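Local coordinates for protein purine nucleoside phosphorylase (Caulobacter vibrioides, PDB 1XFJ) that probably cleaves purine nucleosides such as inosine and methylthioadenosine with phosphate and deaminates adenosine, at residues I35-Q46 and D247-S255; D113-E123 and N158-I167. All coordinates share one frame; numbering follows the deposited sequence.

Contact 1: residues I35-Q46 and D247-S255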
loop_
_atom_site.group_PDB
_atom_site.type_symbol
_atom_site.label_atom_id
_atom_site.label_comp_id
_atom_site.label_asym_id
_atom_site.label_seq_id
_atom_site.Cartn_x
_atom_site.Cartn_y
_atom_site.Cartn_z
ATOM N N ILE A 35 -17.307 -10.379 -7.419
ATOM C CA ILE A 35 -16.171 -10.447 -6.512
ATOM C C ILE A 35 -15.460 -9.102 -6.402
ATOM O O ILE A 35 -14.732 -8.853 -5.441
ATOM C CB ILE A 35 -15.147 -11.512 -6.970
ATOM C CG1 ILE A 35 -14.623 -11.171 -8.365
ATOM C CG2 ILE A 35 -15.797 -12.887 -6.971
ATOM C CD1 ILE A 35 -13.459 -12.041 -8.806
ATOM N N TYR A 36 -15.681 -8.232 -7.382
ATOM C CA TYR A 36 -15.043 -6.918 -7.395
ATOM C C TYR A 36 -15.919 -5.865 -6.723
ATOM O O TYR A 36 -15.545 -4.690 -6.650
ATOM C CB TYR A 36 -14.777 -6.488 -8.841
ATOM C CG TYR A 36 -14.024 -7.517 -9.653
ATOM C CD1 TYR A 36 -12.687 -7.797 -9.390
ATOM C CD2 TYR A 36 -14.657 -8.223 -10.675
ATOM C CE1 TYR A 36 -11.994 -8.760 -10.124
ATOM C CE2 TYR A 36 -13.981 -9.184 -11.415
ATOM C CZ TYR A 36 -12.651 -9.451 -11.135
ATOM O OH TYR A 36 -11.992 -10.415 -11.864
ATOM N N ASP A 37 -17.068 -6.307 -6.217
ATOM C CA ASP A 37 -18.061 -5.438 -5.585
ATOM C C ASP A 37 -17.627 -4.034 -5.179
ATOM O O ASP A 37 -17.016 -3.814 -4.138
ATOM C CB ASP A 37 -18.716 -6.161 -4.402
ATOM C CG ASP A 37 -19.775 -5.313 -3.702
ATOM O OD1 ASP A 37 -20.383 -4.433 -4.351
ATOM O OD2 ASP A 37 -20.010 -5.537 -2.495
ATOM N N SER A 38 -17.902 -3.064 -6.072
ATOM C CA SER A 38 -17.770 -1.625 -5.875
ATOM C C SER A 38 -16.387 -1.134 -6.286
ATOM O O SER A 38 -16.069 -0.918 -7.458
ATOM C CB SER A 38 -18.055 -1.256 -4.419
ATOM O OG SER A 38 -18.810 -0.061 -4.332
ATOM N N LEU A 39 -15.557 -0.717 -5.280
ATOM C CA LEU A 39 -14.313 0.010 -5.549
ATOM C C LEU A 39 -13.013 -0.691 -5.927
ATOM O O LEU A 39 -11.995 -0.545 -5.245
ATOM C CB LEU A 39 -14.047 0.964 -4.384
ATOM C CG LEU A 39 -13.334 2.272 -4.732
ATOM C CD1 LEU A 39 -14.203 3.103 -5.669
ATOM C CD2 LEU A 39 -13.053 3.045 -3.451
ATOM N N ASN A 40 -13.035 -1.397 -7.050
ATOM C CA ASN A 40 -11.856 -2.097 -7.542
ATOM C C ASN A 40 -11.052 -1.199 -8.483
ATOM O O ASN A 40 -11.565 -0.744 -9.508
ATOM C CB ASN A 40 -12.286 -3.371 -8.274
ATOM C CG ASN A 40 -11.145 -4.029 -9.017
ATOM O OD1 ASN A 40 -10.015 -4.076 -8.526
ATOM N ND2 ASN A 40 -11.437 -4.558 -10.202
ATOM N N VAL A 41 -9.789 -0.954 -8.140
ATOM C CA VAL A 41 -8.937 -0.092 -8.958
ATOM C C VAL A 41 -7.900 -0.859 -9.781
ATOM O O VAL A 41 -7.056 -0.252 -10.447
ATOM C CB VAL A 41 -8.191 0.950 -8.083
ATOM C CG1 VAL A 41 -9.194 1.841 -7.360
ATOM C CG2 VAL A 41 -7.282 0.245 -7.086
ATOM N N GLY A 42 -7.978 -2.187 -9.750
ATOM C CA GLY A 42 -7.031 -3.014 -10.483
ATOM C C GLY A 42 -7.147 -3.044 -11.997
ATOM O O GLY A 42 -7.977 -3.766 -12.557
ATOM N N ARG A 43 -6.306 -2.265 -12.673
ATOM C CA ARG A 43 -6.320 -2.232 -14.132
ATOM C C ARG A 43 -5.834 -3.560 -14.717
ATOM O O ARG A 43 -6.120 -3.885 -15.873
ATOM C CB ARG A 43 -5.436 -1.087 -14.637
ATOM C CG ARG A 43 -6.120 0.268 -14.624
ATOM C CD ARG A 43 -5.160 1.365 -15.041
ATOM N NE ARG A 43 -5.850 2.618 -15.329
ATOM C CZ ARG A 43 -5.231 3.750 -15.648
ATOM N NH1 ARG A 43 -3.906 3.783 -15.711
ATOM N NH2 ARG A 43 -5.935 4.842 -15.921
ATOM N N GLY A 44 -5.111 -4.327 -13.910
ATOM C CA GLY A 44 -4.596 -5.604 -14.373
ATOM C C GLY A 44 -5.494 -6.765 -13.992
ATOM O O GLY A 44 -5.157 -7.925 -14.240
ATOM N N SER A 45 -6.638 -6.455 -13.390
ATOM C CA SER A 45 -7.586 -7.483 -12.966
ATOM C C SER A 45 -8.473 -7.922 -14.125
ATOM O O SER A 45 -8.356 -7.407 -15.238
ATOM C CB SER A 45 -8.462 -6.961 -11.824
ATOM O OG SER A 45 -9.392 -5.998 -12.289
ATOM N N GLN A 46 -9.364 -8.870 -13.857
ATOM C CA GLN A 46 -10.267 -9.386 -14.878
ATOM C C GLN A 46 -11.654 -8.749 -14.806
ATOM O O GLN A 46 -12.615 -9.244 -15.395
ATOM C CB GLN A 46 -10.350 -10.912 -14.757
ATOM C CG GLN A 46 -9.066 -11.606 -15.212
ATOM C CD GLN A 46 -9.001 -13.074 -14.827
ATOM O OE1 GLN A 46 -8.756 -13.416 -13.670
ATOM N NE2 GLN A 46 -9.225 -13.948 -15.798
ATOM N N ASP A 247 -11.626 -18.150 -5.860
ATOM C CA ASP A 247 -11.940 -17.120 -6.841
ATOM C C ASP A 247 -10.661 -17.039 -7.667
ATOM O O ASP A 247 -9.563 -17.162 -7.125
ATOM C CB ASP A 247 -12.214 -15.761 -6.182
ATOM C CG ASP A 247 -13.400 -15.791 -5.233
ATOM O OD1 ASP A 247 -14.384 -16.507 -5.513
ATOM O OD2 ASP A 247 -13.353 -15.077 -4.206
ATOM N N GLY A 248 -10.797 -16.849 -8.971
ATOM C CA GLY A 248 -9.621 -16.781 -9.817
ATOM C C GLY A 248 -9.035 -15.389 -9.910
ATOM O O GLY A 248 -8.128 -15.147 -10.701
ATOM N N ASP A 249 -9.547 -14.474 -9.094
ATOM C CA ASP A 249 -9.070 -13.097 -9.100
ATOM C C ASP A 249 -9.636 -12.385 -7.879
ATOM O O ASP A 249 -10.368 -12.980 -7.091
ATOM C CB ASP A 249 -9.526 -12.406 -10.392
ATOM C CG ASP A 249 -8.845 -11.070 -10.625
ATOM O OD1 ASP A 249 -7.691 -10.890 -10.183
ATOM O OD2 ASP A 249 -9.462 -10.201 -11.277
ATOM N N TYR A 250 -9.300 -11.111 -7.722
ATOM C CA TYR A 250 -9.787 -10.342 -6.584
ATOM C C TYR A 250 -9.699 -8.854 -6.871
ATOM O O TYR A 250 -8.939 -8.425 -7.739
ATOM C CB TYR A 250 -8.963 -10.679 -5.339
ATOM C CG TYR A 250 -7.477 -10.738 -5.608
ATOM C CD1 TYR A 250 -6.684 -9.593 -5.551
ATOM C CD2 TYR A 250 -6.874 -11.938 -5.983
ATOM C CE1 TYR A 250 -5.320 -9.643 -5.867
ATOM C CE2 TYR A 250 -5.525 -11.999 -6.299
ATOM C CZ TYR A 250 -4.753 -10.855 -6.243
ATOM O OH TYR A 250 -3.420 -10.935 -6.573
ATOM N N GLY A 251 -10.495 -8.077 -6.146
ATOM C CA GLY A 251 -10.480 -6.639 -6.322
ATOM C C GLY A 251 -9.230 -6.085 -5.665
ATOM O O GLY A 251 -8.639 -6.746 -4.808
ATOM N N ARG A 252 -8.827 -4.883 -6.070
ATOM C CA ARG A 252 -7.638 -4.243 -5.519
ATOM C C ARG A 252 -8.009 -2.935 -4.825
ATOM O O ARG A 252 -8.776 -2.132 -5.359
ATOM C CB ARG A 252 -6.620 -3.946 -6.631
ATOM C CG ARG A 252 -6.481 -5.048 -7.680
ATOM C CD ARG A 252 -6.135 -6.391 -7.057
ATOM N NE ARG A 252 -6.264 -7.474 -8.029
ATOM C CZ ARG A 252 -5.451 -7.654 -9.064
ATOM N NH1 ARG A 252 -4.434 -6.824 -9.264
ATOM N NH2 ARG A 252 -5.665 -8.655 -9.908
ATOM N N LEU A 253 -7.457 -2.735 -3.632
ATOM C CA LEU A 253 -7.702 -1.531 -2.847
ATOM C C LEU A 253 -6.635 -0.493 -3.153
ATOM O O LEU A 253 -5.468 -0.831 -3.324
ATOM C CB LEU A 253 -7.624 -1.854 -1.361
ATOM C CG LEU A 253 -8.561 -2.934 -0.838
ATOM C CD1 LEU A 253 -8.046 -3.445 0.508
ATOM C CD2 LEU A 253 -9.961 -2.351 -0.708
ATOM N N LEU A 254 -7.030 0.773 -3.200
ATOM C CA LEU A 254 -6.066 1.829 -3.457
ATOM C C LEU A 254 -5.766 2.581 -2.168
ATOM O O LEU A 254 -6.629 2.720 -1.307
ATOM C CB LEU A 254 -6.606 2.822 -4.488
ATOM C CG LEU A 254 -5.548 3.821 -4.976
ATOM C CD1 LEU A 254 -4.567 3.094 -5.875
ATOM C CD2 LEU A 254 -6.195 4.964 -5.732
ATOM N N SER A 255 -4.528 3.042 -2.037
ATOM C CA SER A 255 -4.099 3.833 -0.890
ATOM C C SER A 255 -3.325 4.947 -1.566
ATOM O O SER A 255 -2.486 4.678 -2.421
ATOM C CB SER A 255 -3.188 3.027 0.035
ATOM O OG SER A 255 -3.892 1.948 0.624
HETATM O O HOH W 1 -12.367 -9.786 -4.486
HETATM O O HOH W 2 -10.192 0.710 -3.211
HETATM O O HOH W 3 -3.690 -8.766 -11.894
#
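The Tyr36 ring comes in roughly square to the Asp249 side chain, its plane turned 65° from the carboxylate's. Tyr36 OH donates to the anti lone pair of Asp249 OD2 at 2.6 Å. The same oxygen is met from above the carboxylate plane by Gln46 N, 2.9 Å from Asp249 OD2, so both ends of segment 35-46 hold it. Asp249 OD1 uses its syn lone pair for Arg252 NH2, a salt bridge in the guanidinium plane, while Ser45 CB sits over one face of that guanidinium. Arg252 NE adds a bond to Tyr250 O, which fixes the bent side chain.

The contact lashes the loop between strand 20-25 and helix 49-62 onto the chain leading into strand 253-259, an inner strand of the five-stranded mixed sheet. Asn40 sits at the middle of it: with CG anti to the backbone N (chi1 170°), its OD1 accepts Arg252 N at 2.8 Å and, from the opposite face of the amide, Gly42 N in an Asx turn. Val41 N then donates to Arg252 O at 3.2 Å, nearly straight at 173°. Beyond it the Val41 and Leu254 side chains cross, Val41 CG2 lying 3.7 Å from Leu254 CB, and both pack on Ile59 and Met110.

Contact 2: residues D113-E123 and N158-I167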
loop_
_atom_site.group_PDB
_atom_site.type_symbol
_atom_site.label_atom_id
_atom_site.label_comp_id
_atom_site.label_asym_id
_atom_site.label_seq_id
_atom_site.Cartn_x
_atom_site.Cartn_y
_atom_site.Cartn_z
ATOM N N ASP A 113 -4.099 -7.327 0.584
ATOM C CA ASP A 113 -3.396 -8.121 1.600
ATOM C C ASP A 113 -1.998 -7.543 1.824
ATOM O O ASP A 113 -1.541 -7.439 2.955
ATOM C CB ASP A 113 -3.263 -9.591 1.200
ATOM C CG ASP A 113 -4.470 -10.419 1.597
ATOM O OD1 ASP A 113 -5.406 -9.873 2.223
ATOM O OD2 ASP A 113 -4.476 -11.629 1.286
ATOM N N CYS A 114 -1.316 -7.173 0.746
ATOM C CA CYS A 114 0.013 -6.600 0.892
ATOM C C CYS A 114 -0.123 -5.262 1.599
ATOM O O CYS A 114 -1.201 -4.673 1.619
ATOM C CB CYS A 114 0.687 -6.458 -0.474
ATOM S SG CYS A 114 1.110 -8.082 -1.149
ATOM N N ALA A 115 0.968 -4.782 2.182
ATOM C CA ALA A 115 0.923 -3.540 2.944
ATOM C C ALA A 115 1.200 -2.250 2.194
ATOM O O ALA A 115 2.292 -2.054 1.653
ATOM C CB ALA A 115 1.872 -3.647 4.131
ATOM N N PRO A 116 0.205 -1.347 2.140
ATOM C CA PRO A 116 0.424 -0.078 1.447
ATOM C C PRO A 116 1.062 0.858 2.471
ATOM O O PRO A 116 0.739 0.794 3.657
ATOM C CB PRO A 116 -0.989 0.352 1.068
ATOM C CG PRO A 116 -1.798 -0.132 2.231
ATOM C CD PRO A 116 -1.214 -1.514 2.510
ATOM N N VAL A 117 1.975 1.708 2.025
ATOM C CA VAL A 117 2.628 2.636 2.935
ATOM C C VAL A 117 2.584 4.048 2.380
ATOM O O VAL A 117 2.970 4.287 1.239
ATOM C CB VAL A 117 4.106 2.249 3.179
ATOM C CG1 VAL A 117 4.704 3.142 4.258
ATOM C CG2 VAL A 117 4.203 0.786 3.584
ATOM N N LEU A 118 2.101 4.980 3.194
ATOM C CA LEU A 118 2.029 6.376 2.791
ATOM C C LEU A 118 3.056 7.130 3.626
ATOM O O LEU A 118 3.077 7.011 4.854
ATOM C CB LEU A 118 0.626 6.929 3.039
ATOM C CG LEU A 118 -0.495 6.200 2.292
ATOM C CD1 LEU A 118 -1.836 6.852 2.612
ATOM C CD2 LEU A 118 -0.226 6.238 0.795
ATOM N N LEU A 119 3.914 7.891 2.954
ATOM C CA LEU A 119 4.956 8.644 3.636
ATOM C C LEU A 119 4.937 10.105 3.237
ATOM O O LEU A 119 4.468 10.458 2.155
ATOM C CB LEU A 119 6.338 8.077 3.302
ATOM C CG LEU A 119 6.583 6.589 3.525
ATOM C CD1 LEU A 119 6.220 5.827 2.262
ATOM C CD2 LEU A 119 8.054 6.363 3.861
ATOM N N VAL A 120 5.479 10.951 4.103
ATOM C CA VAL A 120 5.518 12.375 3.824
ATOM C C VAL A 120 6.540 13.108 4.676
ATOM O O VAL A 120 6.756 12.764 5.835
ATOM C CB VAL A 120 4.130 13.022 4.079
ATOM C CG1 VAL A 120 3.680 12.736 5.495
ATOM C CG2 VAL A 120 4.195 14.529 3.849
ATOM N N ASP A 121 7.189 14.099 4.075
ATOM C CA ASP A 121 8.123 14.953 4.797
ATOM C C ASP A 121 7.376 16.282 4.714
ATOM O O ASP A 121 7.377 16.931 3.669
ATOM C CB ASP A 121 9.464 15.078 4.080
ATOM C CG ASP A 121 10.411 16.023 4.797
ATOM O OD1 ASP A 121 9.913 16.964 5.450
ATOM O OD2 ASP A 121 11.643 15.841 4.700
ATOM N N PRO A 122 6.719 16.692 5.811
ATOM C CA PRO A 122 5.953 17.942 5.858
ATOM C C PRO A 122 6.734 19.247 5.699
ATOM O O PRO A 122 6.136 20.304 5.484
ATOM C CB PRO A 122 5.228 17.844 7.198
ATOM C CG PRO A 122 6.201 17.109 8.045
ATOM C CD PRO A 122 6.681 16.007 7.116
ATOM N N GLU A 123 8.057 19.182 5.805
ATOM C CA GLU A 123 8.877 20.383 5.652
ATOM C C GLU A 123 9.358 20.533 4.217
ATOM O O GLU A 123 9.255 21.610 3.623
ATOM C CB GLU A 123 10.077 20.339 6.604
ATOM C CG GLU A 123 11.066 21.493 6.427
ATOM C CD GLU A 123 10.388 22.854 6.412
ATOM O OE1 GLU A 123 9.491 23.083 7.248
ATOM O OE2 GLU A 123 10.761 23.700 5.570
ATOM N N ASN A 158 12.672 13.445 9.337
ATOM C CA ASN A 158 11.496 14.307 9.342
ATOM C C ASN A 158 10.326 13.665 8.606
ATOM O O ASN A 158 9.297 14.302 8.382
ATOM C CB ASN A 158 11.820 15.655 8.699
ATOM C CG ASN A 158 10.966 16.777 9.253
ATOM O OD1 ASN A 158 11.055 17.108 10.438
ATOM N ND2 ASN A 158 10.128 17.363 8.405
ATOM N N ILE A 159 10.481 12.397 8.240
ATOM C CA ILE A 159 9.437 11.683 7.516
ATOM C C ILE A 159 8.462 10.935 8.418
ATOM O O ILE A 159 8.853 10.360 9.433
ATOM C CB ILE A 159 10.057 10.658 6.524
ATOM C CG1 ILE A 159 10.764 11.392 5.387
ATOM C CG2 ILE A 159 8.972 9.728 5.974
ATOM C CD1 ILE A 159 11.598 10.482 4.497
ATOM N N THR A 160 7.185 10.971 8.049
ATOM C CA THR A 160 6.152 10.241 8.775
ATOM C C THR A 160 5.713 9.142 7.810
ATOM O O THR A 160 5.500 9.398 6.620
ATOM C CB THR A 160 4.938 11.138 9.125
ATOM O OG1 THR A 160 5.319 12.091 10.124
ATOM C CG2 THR A 160 3.781 10.300 9.662
ATOM N N GLY A 161 5.605 7.918 8.316
ATOM C CA GLY A 161 5.205 6.801 7.479
ATOM C C GLY A 161 4.130 5.969 8.147
ATOM O O GLY A 161 4.264 5.584 9.309
ATOM N N VAL A 162 3.061 5.688 7.411
ATOM C CA VAL A 162 1.954 4.916 7.952
ATOM C C VAL A 162 1.622 3.701 7.104
ATOM O O VAL A 162 1.519 3.795 5.879
ATOM C CB VAL A 162 0.683 5.785 8.066
ATOM C CG1 VAL A 162 -0.483 4.947 8.574
ATOM C CG2 VAL A 162 0.946 6.961 8.989
ATOM N N VAL A 163 1.456 2.563 7.768
ATOM C CA VAL A 163 1.110 1.320 7.090
ATOM C C VAL A 163 -0.411 1.216 7.103
ATOM O O VAL A 163 -1.037 1.392 8.143
ATOM C CB VAL A 163 1.723 0.109 7.825
ATOM C CG1 VAL A 163 1.450 -1.171 7.046
ATOM C CG2 VAL A 163 3.224 0.319 7.992
ATOM N N GLY A 164 -1.007 0.930 5.948
ATOM C CA GLY A 164 -2.454 0.843 5.882
ATOM C C GLY A 164 -3.028 -0.543 6.083
ATOM O O GLY A 164 -2.349 -1.439 6.594
ATOM N N PRO A 165 -4.296 -0.747 5.695
ATOM C CA PRO A 165 -4.941 -2.053 5.843
ATOM C C PRO A 165 -4.134 -3.093 5.077
ATOM O O PRO A 165 -3.659 -2.830 3.975
ATOM C CB PRO A 165 -6.321 -1.832 5.224
ATOM C CG PRO A 165 -6.563 -0.357 5.420
ATOM C CD PRO A 165 -5.212 0.227 5.078
ATOM N N CYS A 166 -3.965 -4.267 5.670
ATOM C CA CYS A 166 -3.218 -5.345 5.035
ATOM C C CYS A 166 -3.577 -6.632 5.758
ATOM O O CYS A 166 -4.369 -6.611 6.697
ATOM C CB CYS A 166 -1.709 -5.079 5.123
ATOM S SG CYS A 166 -1.019 -5.050 6.799
ATOM N N ILE A 167 -3.014 -7.753 5.323
ATOM C CA ILE A 167 -3.321 -9.008 5.983
ATOM C C ILE A 167 -2.645 -8.986 7.356
ATOM O O ILE A 167 -1.441 -8.746 7.474
ATOM C CB ILE A 167 -2.865 -10.213 5.124
ATOM C CG1 ILE A 167 -3.392 -11.512 5.736
ATOM C CG2 ILE A 167 -1.351 -10.206 4.962
ATOM C CD1 ILE A 167 -3.292 -12.710 4.796
HETATM O O HOH W 4 -3.931 -4.626 1.538
#
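Asp121 OD1 is gripped by Asn158 ND2 at 3.0 Å, from above the carboxylate plane, and by Glu123 N, nearly along the C-O bond, in an Asx turn; Ala124 N binds it too. A chi1 of 177° swings the Asp121 carboxylate away from its own backbone N and across to Asn158, whose amide plane stands 53° from it. This bond closes one end of an antiparallel ladder, strand 115-121 against strand 160-163, two inner strands of the six-stranded mixed sheet, between strands 126-132 and 221-224.

Leu118 with Val162 and Val120 with Thr160 are the hydrogen-bonded pairs, each bonded in both directions; Val162 N lies 2.9 Å from Leu118 O. On one face the Val120 and Thr160 side chains stand next to each other, both against helix 12-15, while Leu118 and Val162 meet Phe24 of strand 20-25. On the other face Leu119 crosses Ile159 obliquely, with CD2 of Leu119 4.1 Å from CG2 of Ile159, and Ala115 CB touches Val163 CG1 at 3.8 Å.

Bonding continues past the end of strand 160-163: Gly164 N donates to Pro116 O, and one water spans Asp113 N, Cys114 O and Pro165 O. The Asp113 carboxylate binds Arg240 N, Thr229 and Ser238, while Ile167 N donates to a lone pair of Asp113 O in the carbonyl plane, at 2.8 Å.

How the contacts relate
The centres of the two contacts lie about 21 Å apart, and contact 2 is nested along the chain inside the loop that contact 1 closes. Contact 2 is deeply buried near the middle of the molecule, within the six-stranded sheet; contact 1 lies farther out and leads into the five-stranded one. The sheets face each other, and the contacts touch there: Ser255 OG is 3.3 Å from Pro116 CB, and Leu118 CD2 packs on Ser255 C. Strand 20-25 belongs to this interface as well, pairing with strand 253-259 and laying Phe24 on contact 2. The two contacts thus join early, central and late parts of the chain within the alpha-beta-beta-alpha fold.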